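Thiol-activated cytolysin (Desulfobulbus propionicus, PDB 6NAL) probably forms pores in membranes, as a bacterial toxin of the cholesterol-dependent cytolysin family. Local coordinates at residues A36-V47 with W384-G392; R419-E430 with R441-L451. All blocks are in the same frame, centred on the assembly; numbering follows the deposited sequence.

Contact 1: A36-V47 with W384-G392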
# COMPACT_ATOMS: atom_id res chain seq x y z
N ALA A 36 12.34 -0.31 3.50
CA ALA A 36 11.99 0.69 2.52
C ALA A 36 13.13 1.67 2.33
O ALA A 36 13.85 2.01 3.28
CB ALA A 36 10.74 1.42 2.95
N GLU A 37 13.29 2.14 1.09
CA GLU A 37 14.33 3.10 0.78
C GLU A 37 13.78 4.24 -0.07
O GLU A 37 12.75 4.12 -0.74
CB GLU A 37 15.53 2.47 0.06
CG GLU A 37 15.18 1.36 -0.86
CD GLU A 37 16.38 0.56 -1.29
OE1 GLU A 37 16.45 0.15 -2.48
OE2 GLU A 37 17.27 0.36 -0.44
N GLU A 38 14.48 5.36 -0.03
CA GLU A 38 13.94 6.60 -0.53
C GLU A 38 15.03 7.37 -1.25
O GLU A 38 16.23 7.19 -1.02
CB GLU A 38 13.36 7.44 0.63
CG GLU A 38 14.45 7.98 1.67
CD GLU A 38 13.91 9.14 2.60
OE1 GLU A 38 12.70 9.17 2.89
OE2 GLU A 38 14.68 10.03 3.02
N ARG A 39 14.58 8.25 -2.13
CA ARG A 39 15.45 9.27 -2.69
C ARG A 39 14.58 10.35 -3.31
O ARG A 39 13.36 10.19 -3.48
CB ARG A 39 16.39 8.68 -3.75
CG ARG A 39 15.69 8.20 -4.97
CD ARG A 39 16.59 7.34 -5.86
NE ARG A 39 15.79 6.75 -6.93
CZ ARG A 39 15.47 7.41 -8.03
NH1 ARG A 39 15.93 8.65 -8.20
NH2 ARG A 39 14.72 6.83 -8.96
N PHE A 40 15.25 11.42 -3.68
CA PHE A 40 14.64 12.54 -4.37
C PHE A 40 15.18 12.68 -5.77
O PHE A 40 16.39 12.58 -5.99
CB PHE A 40 14.91 13.84 -3.64
CG PHE A 40 14.16 13.98 -2.39
CD1 PHE A 40 12.90 14.54 -2.40
CD2 PHE A 40 14.70 13.53 -1.20
CE1 PHE A 40 12.19 14.68 -1.21
CE2 PHE A 40 14.00 13.64 -0.02
CZ PHE A 40 12.74 14.24 -0.02
N ASP A 41 14.29 12.99 -6.70
CA ASP A 41 14.64 13.42 -8.06
C ASP A 41 14.08 14.84 -8.18
O ASP A 41 12.97 15.05 -8.67
CB ASP A 41 14.08 12.47 -9.11
CG ASP A 41 14.17 13.05 -10.52
OD1 ASP A 41 14.80 14.14 -10.67
OD2 ASP A 41 13.62 12.41 -11.47
N ASP A 42 14.87 15.82 -7.71
CA ASP A 42 14.44 17.21 -7.55
C ASP A 42 13.29 17.30 -6.54
O ASP A 42 13.48 16.91 -5.37
CB ASP A 42 14.18 17.77 -8.95
CG ASP A 42 15.47 18.13 -9.69
OD1 ASP A 42 16.36 18.79 -9.08
OD2 ASP A 42 15.61 17.73 -10.88
N SER A 43 12.15 17.86 -6.89
CA SER A 43 11.07 17.92 -5.92
C SER A 43 10.33 16.60 -5.83
O SER A 43 9.43 16.47 -4.99
CB SER A 43 10.09 19.08 -6.25
OG SER A 43 9.66 19.12 -7.59
N THR A 44 10.67 15.62 -6.65
CA THR A 44 9.95 14.36 -6.65
C THR A 44 10.55 13.40 -5.64
O THR A 44 11.77 13.30 -5.49
CB THR A 44 9.96 13.74 -8.04
OG1 THR A 44 9.37 14.67 -8.94
CG2 THR A 44 9.16 12.48 -8.07
N TYR A 45 9.66 12.74 -4.92
CA TYR A 45 10.00 11.86 -3.81
C TYR A 45 9.72 10.43 -4.24
O TYR A 45 8.59 10.12 -4.65
CB TYR A 45 9.17 12.17 -2.59
CG TYR A 45 9.51 11.36 -1.33
CD1 TYR A 45 10.83 11.25 -0.86
CD2 TYR A 45 8.51 10.79 -0.58
CE1 TYR A 45 11.11 10.58 0.30
CE2 TYR A 45 8.79 10.10 0.58
CZ TYR A 45 10.09 9.99 1.00
OH TYR A 45 10.35 9.29 2.14
N ILE A 46 10.72 9.57 -4.13
CA ILE A 46 10.64 8.24 -4.73
C ILE A 46 10.84 7.25 -3.62
O ILE A 46 11.91 7.23 -3.00
CB ILE A 46 11.66 8.06 -5.86
CG1 ILE A 46 11.35 9.08 -6.97
CG2 ILE A 46 11.56 6.67 -6.38
CD1 ILE A 46 12.47 9.36 -7.90
N VAL A 47 9.83 6.46 -3.32
CA VAL A 47 9.90 5.47 -2.26
C VAL A 47 9.83 4.07 -2.88
O VAL A 47 8.91 3.77 -3.65
CB VAL A 47 8.77 5.66 -1.24
CG1 VAL A 47 8.83 4.57 -0.16
CG2 VAL A 47 8.82 7.02 -0.61
N TRP A 384 2.57 21.29 7.91
CA TRP A 384 2.51 20.04 7.17
C TRP A 384 3.42 19.03 7.84
O TRP A 384 4.20 19.35 8.74
CB TRP A 384 2.91 20.19 5.70
CG TRP A 384 4.29 20.69 5.49
CD1 TRP A 384 5.41 19.95 5.38
CD2 TRP A 384 4.70 22.06 5.35
NE1 TRP A 384 6.52 20.76 5.24
CE2 TRP A 384 6.11 22.07 5.20
CE3 TRP A 384 4.03 23.28 5.34
CZ2 TRP A 384 6.84 23.24 5.05
CZ3 TRP A 384 4.76 24.46 5.19
CH2 TRP A 384 6.15 24.42 5.03
N ASP A 385 3.33 17.80 7.37
CA ASP A 385 4.15 16.71 7.87
C ASP A 385 5.13 16.30 6.78
O ASP A 385 4.77 16.27 5.61
CB ASP A 385 3.29 15.52 8.28
CG ASP A 385 2.66 15.68 9.66
OD1 ASP A 385 3.20 16.47 10.51
OD2 ASP A 385 1.62 14.99 9.90
N GLU A 386 6.36 15.98 7.16
CA GLU A 386 7.34 15.48 6.22
C GLU A 386 7.71 14.04 6.55
O GLU A 386 8.06 13.72 7.69
CB GLU A 386 8.58 16.37 6.20
CG GLU A 386 8.38 17.66 5.40
CD GLU A 386 9.53 18.67 5.56
OE1 GLU A 386 10.63 18.26 6.02
OE2 GLU A 386 9.32 19.86 5.20
N ILE A 387 7.68 13.18 5.52
CA ILE A 387 7.88 11.75 5.68
C ILE A 387 9.31 11.42 5.29
O ILE A 387 9.84 11.94 4.32
CB ILE A 387 6.87 10.98 4.84
CG1 ILE A 387 5.59 10.76 5.65
CG2 ILE A 387 7.35 9.61 4.48
CD1 ILE A 387 5.13 12.02 6.38
N SER A 388 9.92 10.55 6.07
CA SER A 388 11.28 10.10 5.83
C SER A 388 11.36 8.60 6.18
O SER A 388 10.62 8.11 7.04
CB SER A 388 12.25 10.98 6.63
OG SER A 388 13.53 10.89 6.09
N TYR A 389 12.19 7.86 5.45
CA TYR A 389 12.50 6.48 5.82
C TYR A 389 13.98 6.42 6.16
O TYR A 389 14.82 6.71 5.31
CB TYR A 389 12.17 5.49 4.73
CG TYR A 389 10.68 5.38 4.48
CD1 TYR A 389 9.93 4.42 5.10
CD2 TYR A 389 10.05 6.23 3.60
CE1 TYR A 389 8.57 4.30 4.82
CE2 TYR A 389 8.70 6.13 3.32
CZ TYR A 389 7.96 5.16 3.94
OH TYR A 389 6.61 5.09 3.69
N GLU A 390 14.28 6.06 7.39
CA GLU A 390 15.63 6.14 7.94
C GLU A 390 15.82 4.78 8.61
O GLU A 390 15.28 4.54 9.69
CB GLU A 390 15.79 7.29 8.93
CG GLU A 390 15.27 8.63 8.40
CD GLU A 390 15.73 9.87 9.20
OE1 GLU A 390 16.08 10.86 8.53
OE2 GLU A 390 15.71 9.88 10.46
N ASN A 391 16.60 3.92 7.95
CA ASN A 391 16.67 2.49 8.28
C ASN A 391 15.27 1.92 8.09
O ASN A 391 14.62 2.21 7.07
CB ASN A 391 17.30 2.37 9.67
CG ASN A 391 18.77 2.87 9.69
OD1 ASN A 391 19.04 4.05 9.92
ND2 ASN A 391 19.71 1.96 9.43
N GLY A 392 14.76 1.11 9.02
CA GLY A 392 13.44 0.55 8.83
C GLY A 392 12.35 1.24 9.62
O GLY A 392 11.53 0.59 10.28
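Tyr389 and Glu38 lead a mixed polar and apolar contact between two sheets that share no backbone ladder here: the hairpin 37-41/44-47, at the edge of the elongated mixed sheet, and the end of strand 384-389 of the C-terminal beta sandwich. The hydrogen bond from Tyr389 N to Glu38 OE1 (2.9 Å, 158° at the hydrogen) carries the polar part. The amide comes to OE1 from well above the carboxylate plane. Glu38 CG is folded between its own N and carbonyl carbon (chi1 67°), and the rest of the chain then runs out straight to this backbone amide. Its other oxygen, OE2, takes a weak bond from Ser388 OG at 3.4 Å. Tyr45 OH also points at Glu38 OE1, although a separation as short as 2.5 Å makes the exact geometry of that bond doubtful. The position of the contact is consistent with the junction at which, in related cytolysins, an elongated linking domain carries the membrane-binding sandwich. Round the Tyr389 ring, Tyr45 OH comes to the edge near its plane, 3.4 Å from CD2, with the two side chains at about a right angle. Val47 CG1 lies 3.8 Å from Tyr389 CE2, and Ala36 CB the same distance from CD1, each reaching the ring obliquely. Ile387 CG2 closes against Tyr45 OH at 3.8 Å. Asn421 also touches Tyr45, and its ND2 makes a weak hydrogen bond to Ile387 O, while Tyr389 packs on Glu51 of the second subunit.

Contact 2: R419-E430 with R441-L451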
# COMPACT_ATOMS: atom_id res chain seq x y z
N ARG A 419 8.36 19.48 -1.33
CA ARG A 419 8.74 18.25 -1.99
C ARG A 419 7.70 17.18 -1.75
O ARG A 419 6.81 17.32 -0.92
CB ARG A 419 10.11 17.81 -1.51
CG ARG A 419 11.13 18.90 -1.75
CD ARG A 419 12.55 18.39 -1.68
NE ARG A 419 12.88 17.98 -0.32
CZ ARG A 419 13.97 17.29 -0.01
NH1 ARG A 419 14.82 16.95 -0.98
NH2 ARG A 419 14.22 16.93 1.25
N GLY A 420 7.81 16.11 -2.51
CA GLY A 420 6.82 15.04 -2.53
C GLY A 420 6.71 14.26 -1.23
O GLY A 420 5.75 13.49 -1.07
N ASN A 421 7.65 14.43 -0.31
CA ASN A 421 7.49 13.83 1.01
C ASN A 421 6.59 14.63 1.95
O ASN A 421 6.37 14.19 3.09
CB ASN A 421 8.88 13.62 1.62
CG ASN A 421 9.62 14.91 1.84
OD1 ASN A 421 9.48 15.88 1.09
ND2 ASN A 421 10.44 14.92 2.89
N ALA A 422 5.99 15.73 1.54
CA ALA A 422 5.12 16.48 2.44
C ALA A 422 3.68 16.02 2.33
O ALA A 422 3.15 15.90 1.23
CB ALA A 422 5.23 17.97 2.13
N ARG A 423 3.04 15.77 3.48
CA ARG A 423 1.65 15.36 3.56
C ARG A 423 0.88 16.25 4.52
O ARG A 423 1.47 17.02 5.30
CB ARG A 423 1.47 13.93 4.10
CG ARG A 423 2.45 12.92 3.65
CD ARG A 423 1.94 12.17 2.40
NE ARG A 423 2.75 10.98 2.18
CZ ARG A 423 3.76 10.92 1.33
NH1 ARG A 423 4.03 11.99 0.59
NH2 ARG A 423 4.48 9.80 1.20
N ASN A 424 -0.45 16.08 4.53
CA ASN A 424 -1.28 16.54 5.66
C ASN A 424 -1.22 18.06 5.85
O ASN A 424 -1.02 18.58 6.95
CB ASN A 424 -0.85 15.80 6.92
CG ASN A 424 -1.91 15.78 7.98
OD1 ASN A 424 -2.99 16.31 7.78
ND2 ASN A 424 -1.59 15.19 9.13
N ILE A 425 -1.44 18.77 4.75
CA ILE A 425 -1.28 20.21 4.71
C ILE A 425 -2.43 20.85 5.44
O ILE A 425 -3.60 20.51 5.21
CB ILE A 425 -1.22 20.71 3.27
CG1 ILE A 425 0.13 20.50 2.63
CG2 ILE A 425 -1.47 22.15 3.24
CD1 ILE A 425 0.48 19.08 2.42
N SER A 426 -2.12 21.80 6.30
CA SER A 426 -3.14 22.59 6.97
C SER A 426 -2.87 24.07 6.72
O SER A 426 -1.72 24.52 6.74
CB SER A 426 -3.16 22.27 8.46
OG SER A 426 -3.60 23.36 9.25
N ILE A 427 -3.95 24.81 6.43
CA ILE A 427 -3.87 26.22 6.06
C ILE A 427 -4.95 26.95 6.80
O ILE A 427 -6.11 26.56 6.71
CB ILE A 427 -4.05 26.46 4.55
CG1 ILE A 427 -3.00 25.71 3.77
CG2 ILE A 427 -3.94 27.95 4.23
CD1 ILE A 427 -3.27 25.77 2.24
N LYS A 428 -4.59 28.05 7.47
CA LYS A 428 -5.54 28.89 8.19
C LYS A 428 -5.27 30.35 7.84
O LYS A 428 -4.12 30.77 7.83
CB LYS A 428 -5.44 28.72 9.72
CG LYS A 428 -6.54 29.39 10.52
CD LYS A 428 -6.08 29.79 11.89
CE LYS A 428 -6.29 28.67 12.91
NZ LYS A 428 -5.79 29.09 14.26
N THR A 429 -6.33 31.12 7.60
CA THR A 429 -6.20 32.55 7.34
C THR A 429 -7.06 33.35 8.32
O THR A 429 -8.23 33.02 8.54
CB THR A 429 -6.63 32.88 5.90
OG1 THR A 429 -7.99 32.46 5.67
CG2 THR A 429 -5.76 32.20 4.92
N GLU A 430 -6.48 34.42 8.88
CA GLU A 430 -7.24 35.29 9.76
C GLU A 430 -7.09 36.74 9.32
O GLU A 430 -6.05 37.16 8.80
CB GLU A 430 -6.78 35.13 11.19
CG GLU A 430 -6.97 33.75 11.74
CD GLU A 430 -6.16 33.53 13.00
OE1 GLU A 430 -4.92 33.45 12.90
OE2 GLU A 430 -6.75 33.44 14.09
N ARG A 441 -10.72 37.42 12.86
CA ARG A 441 -11.77 36.61 12.30
C ARG A 441 -11.10 35.58 11.42
O ARG A 441 -10.18 35.91 10.67
CB ARG A 441 -12.76 37.47 11.52
CG ARG A 441 -14.14 36.84 11.42
CD ARG A 441 -15.09 37.19 12.59
NE ARG A 441 -15.65 38.55 12.53
CZ ARG A 441 -16.54 38.96 11.62
NH1 ARG A 441 -16.99 38.13 10.70
NH2 ARG A 441 -16.99 40.21 11.62
N THR A 442 -11.54 34.35 11.51
CA THR A 442 -10.96 33.30 10.69
C THR A 442 -11.75 33.19 9.41
O THR A 442 -12.93 32.85 9.45
CB THR A 442 -10.96 31.96 11.43
OG1 THR A 442 -10.12 32.06 12.59
CG2 THR A 442 -10.44 30.85 10.50
N SER A 443 -11.11 33.44 8.28
CA SER A 443 -11.82 33.32 7.00
C SER A 443 -11.67 31.94 6.38
O SER A 443 -12.35 31.64 5.39
CB SER A 443 -11.33 34.38 6.02
OG SER A 443 -9.92 34.32 5.86
N GLY A 444 -10.82 31.09 6.93
CA GLY A 444 -10.60 29.78 6.36
C GLY A 444 -9.75 28.92 7.26
O GLY A 444 -8.79 29.41 7.83
N TYR A 445 -10.08 27.65 7.39
CA TYR A 445 -9.34 26.70 8.23
C TYR A 445 -9.55 25.33 7.58
O TYR A 445 -10.55 24.66 7.85
CB TYR A 445 -9.82 26.68 9.67
CG TYR A 445 -8.89 26.04 10.67
CD1 TYR A 445 -7.65 25.52 10.30
CD2 TYR A 445 -9.24 26.02 12.02
CE1 TYR A 445 -6.79 24.97 11.26
CE2 TYR A 445 -8.41 25.48 12.96
CZ TYR A 445 -7.20 24.97 12.59
OH TYR A 445 -6.42 24.44 13.58
N LYS A 446 -8.61 24.96 6.74
CA LYS A 446 -8.59 23.69 6.02
C LYS A 446 -7.47 22.86 6.62
O LYS A 446 -6.33 23.33 6.70
CB LYS A 446 -8.40 23.94 4.52
CG LYS A 446 -9.44 25.02 3.97
CD LYS A 446 -10.68 24.36 3.38
CE LYS A 446 -11.79 25.35 3.00
NZ LYS A 446 -12.48 25.91 4.19
N VAL A 447 -7.81 21.69 7.14
CA VAL A 447 -6.83 20.76 7.70
C VAL A 447 -6.82 19.50 6.84
O VAL A 447 -7.78 19.19 6.14
CB VAL A 447 -7.11 20.38 9.16
CG1 VAL A 447 -6.80 21.54 10.08
CG2 VAL A 447 -8.55 19.91 9.28
N GLY A 448 -5.69 18.80 6.86
CA GLY A 448 -5.61 17.46 6.32
C GLY A 448 -5.69 17.38 4.82
O GLY A 448 -6.13 16.37 4.28
N ARG A 449 -5.27 18.41 4.13
CA ARG A 449 -5.31 18.39 2.68
C ARG A 449 -4.06 17.73 2.11
O ARG A 449 -3.02 17.58 2.77
CB ARG A 449 -5.47 19.81 2.12
CG ARG A 449 -6.76 20.54 2.55
CD ARG A 449 -7.99 19.72 2.29
NE ARG A 449 -9.20 20.47 1.93
CZ ARG A 449 -10.10 20.91 2.81
NH1 ARG A 449 -9.92 20.72 4.12
NH2 ARG A 449 -11.19 21.55 2.40
N ALA A 450 -4.18 17.34 0.86
CA ALA A 450 -3.16 16.62 0.11
C ALA A 450 -2.25 17.59 -0.62
O ALA A 450 -2.63 18.72 -0.93
CB ALA A 450 -3.83 15.73 -0.93
N LEU A 451 -1.05 17.13 -0.89
CA LEU A 451 -0.12 17.88 -1.71
C LEU A 451 -0.55 17.72 -3.16
O LEU A 451 -0.53 16.61 -3.70
CB LEU A 451 1.30 17.38 -1.50
CG LEU A 451 2.38 18.15 -2.24
CD1 LEU A 451 2.44 19.58 -1.79
CD2 LEU A 451 3.71 17.44 -2.01
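The antiparallel hairpin of strands 422-432 and 440-449 in the C-terminal sandwich is held here by a backbone ladder interrupted by two beta bulges. Ile425 and Arg449 form a hydrogen-bonded pair, with Ile425 N 2.8 Å from Arg449 O and Arg449 N bonding back to Ile425 O. Gly448 also faces Ile425, making a G1 bulge, and its positive phi of 70° suits glycine. Ile427 pairs with Lys446 by two nearly straight bonds, and Thr429 N reaches Gly444 O. The register slips again beyond Thr429, where Ser443 N returns a bond to Thr429 O. Here the hydroxyls Thr429 OG1 and Ser443 OG share a hydrogen bond of 2.7 Å, both tucked between their own backbone N and carbonyl carbon.

On the face carrying Lys428 and Tyr445, the lysine chain bends at its third torsion (chi3 -89°) and lays CE over the middle of the tyrosine ring, 3.8 Å from the centroid, a CH-pi contact. Beyond it, Lys428 NZ stands 5.0 Å from the same centroid, over the face, in a cation-pi interaction, while also bonding to Phe146 O of the second subunit. Tyr445 OH is likewise held by Tyr148 N of that subunit. At the open end of the hairpin, past the paired strands, Leu451 CD2 lies 3.3 Å from Arg419 O and packs more loosely on Ala422 CB.

Strand 440-449 is the outermost of its sheet within this chain, whereas strand 422-432 has 378-389 on its other flank, as in Ser426 with Thr383. Strands 454-462 and 465-471 cover the Ile427-Thr429 side, through Val457, Ile459 and Phe468.

In the fold
Both contacts reach the four-stranded sheet of the sandwich, where strands 378-389 and 422-432 lie side by side; their centres are 21 Å apart. Contact 1 sits nearer the centre of the molecule, at a boundary between sheets, and relies on a few side chains about one carboxylate and one tyrosine ring. Contact 2 lies within one sheet, buries more than twice the area, and is mostly main-chain ladder. Neither is wholly buried, and both touch the second subunit. They meet directly: Asp385 O and Ile387 N probably pair with Arg423 N and Asn421 O, and Phe40 packs on Arg419, so the turn opening the 419-430 segment lies beside the domain junction.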